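Local coordinates for protein 2-Cys Peroxiredoxin (Plasmodium vivax SaI-1, PDB 2I81) that probably reduces hydrogen peroxide and organic hydroperoxides through a reactive cysteine thiol, as other typical 2-Cys peroxiredoxins do, at residues K126-S129 against K130-V134. Residues are numbered along the deposited sequence; the frame is centred on the assembly and turned at random.
Sequences KSIS and KDYNV
Three successive i+4 backbone hydrogen bonds wind Lys126-Tyr132 into little more than one helical turn: Lys130 N to Lys126 O (3.0 Å), Asp131 N to Ser127 O (2.8 Å) and Tyr132 N to Ile128 O (3.0 Å). Lys126 is the N-cap. At the other end Asn133, with positive phi, is the C' residue of a Schellman motif; Val134 N reaches back to Ser129 O in a nearly straight bond of 2.9 Å (176°), while Asn133 N gives Lys130 O a weak one.

The apolar contact is between Ile128 and Tyr132, whose side chains run side by side. Ile128 CG2, anti to its own backbone N, meets the ring at Tyr132 CD1 (4.0 Å) from off the ring plane, whereas Ile128 O lies in that plane at the ring edge. Beyond the turn, Val134 CG2 packs against Ser129 CB at 4.1 Å.

Asp123 holds the first turn from outside, taking hydrogen bonds from Ile128 N and Ser129 OG, and Lys126 NZ bonds to Ser139 O and to Ile124 O of the second subunit. Within the thioredoxin-like fold of peroxiredoxins, the short helix links strand 119-122 to strand 135-136, laying Ile128, Ser129, Tyr132 and Val134 on central strand 54-59.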
loop_
_atom_site.group_PDB
_atom_site.type_symbol
_atom_site.label_atom_id
_atom_site.label_comp_id
_atom_site.label_asym_id
_atom_site.label_seq_id
_atom_site.Cartn_x
_atom_site.Cartn_y
_atom_site.Cartn_z
ATOM N N LYS A 126 -30.290 -5.186 2.394
ATOM C CA LYS A 126 -29.966 -3.889 3.014
ATOM C C LYS A 126 -29.188 -2.943 2.094
ATOM O O LYS A 126 -28.805 -1.847 2.513
ATOM C CB LYS A 126 -29.220 -4.057 4.347
ATOM C CG LYS A 126 -30.007 -4.735 5.452
ATOM C CD LYS A 126 -29.152 -4.862 6.702
ATOM C CE LYS A 126 -29.638 -5.983 7.599
ATOM N NZ LYS A 126 -30.854 -5.612 8.376
ATOM N N SER A 127 -28.967 -3.356 0.846
ATOM C CA SER A 127 -28.143 -2.584 -0.087
ATOM C C SER A 127 -28.779 -1.265 -0.529
ATOM O O SER A 127 -28.065 -0.295 -0.789
ATOM C CB SER A 127 -27.754 -3.429 -1.305
ATOM O OG SER A 127 -28.902 -3.900 -1.992
ATOM N N ILE A 128 -30.109 -1.227 -0.611
ATOM C CA ILE A 128 -30.821 0.002 -0.987
ATOM C C ILE A 128 -30.664 1.068 0.103
ATOM O O ILE A 128 -30.391 2.233 -0.200
ATOM C CB ILE A 128 -32.322 -0.253 -1.300
ATOM C CG1 ILE A 128 -32.473 -1.362 -2.347
ATOM C CG2 ILE A 128 -33.004 1.032 -1.779
ATOM C CD1 ILE A 128 -33.849 -2.003 -2.382
ATOM N N SER A 129 -30.824 0.661 1.362
ATOM C CA SER A 129 -30.626 1.556 2.504
ATOM C C SER A 129 -29.173 2.015 2.596
ATOM O O SER A 129 -28.903 3.175 2.917
ATOM C CB SER A 129 -31.042 0.868 3.807
ATOM O OG SER A 129 -32.370 0.383 3.729
ATOM N N LYS A 130 -28.248 1.096 2.315
ATOM C CA LYS A 130 -26.817 1.398 2.290
ATOM C C LYS A 130 -26.471 2.410 1.201
ATOM O O LYS A 130 -25.681 3.330 1.435
ATOM C CB LYS A 130 -25.988 0.123 2.096
ATOM C CG LYS A 130 -25.795 -0.702 3.357
ATOM C CD LYS A 130 -24.985 -1.959 3.080
ATOM C CE LYS A 130 -24.925 -2.862 4.305
ATOM N NZ LYS A 130 -24.133 -4.096 4.047
ATOM N N ASP A 131 -27.061 2.237 0.018
ATOM C CA ASP A 131 -26.811 3.140 -1.106
ATOM C C ASP A 131 -27.389 4.540 -0.884
ATOM O O ASP A 131 -26.795 5.530 -1.315
ATOM C CB ASP A 131 -27.321 2.543 -2.424
ATOM C CG ASP A 131 -26.468 1.376 -2.912
ATOM O OD1 ASP A 131 -25.271 1.297 -2.550
ATOM O OD2 ASP A 131 -26.998 0.536 -3.670
ATOM N N TYR A 132 -28.536 4.618 -0.212
ATOM C CA TYR A 132 -29.183 5.905 0.067
ATOM C C TYR A 132 -28.740 6.524 1.393
ATOM O O TYR A 132 -29.290 7.540 1.830
ATOM C CB TYR A 132 -30.707 5.772 -0.010
ATOM C CG TYR A 132 -31.208 5.768 -1.432
ATOM C CD1 TYR A 132 -31.185 4.603 -2.198
ATOM C CD2 TYR A 132 -31.677 6.938 -2.027
ATOM C CE1 TYR A 132 -31.630 4.597 -3.512
ATOM C CE2 TYR A 132 -32.125 6.944 -3.343
ATOM C CZ TYR A 132 -32.099 5.770 -4.078
ATOM O OH TYR A 132 -32.542 5.770 -5.381
ATOM N N ASN A 133 -27.728 5.908 2.005
ATOM C CA ASN A 133 -27.166 6.342 3.286
ATOM C C ASN A 133 -28.236 6.585 4.354
ATOM O O ASN A 133 -28.263 7.638 4.998
ATOM C CB ASN A 133 -26.263 7.575 3.106
ATOM C CG ASN A 133 -25.170 7.361 2.067
ATOM O OD1 ASN A 133 -25.201 7.957 0.990
ATOM N ND2 ASN A 133 -24.203 6.506 2.386
ATOM N N VAL A 134 -29.121 5.605 4.524
ATOM C CA VAL A 134 -30.169 5.681 5.547
ATOM C C VAL A 134 -30.208 4.457 6.469
ATOM O O VAL A 134 -31.098 4.341 7.315
ATOM C CB VAL A 134 -31.580 5.964 4.941
ATOM C CG1 VAL A 134 -31.642 7.371 4.352
ATOM C CG2 VAL A 134 -31.961 4.911 3.897
#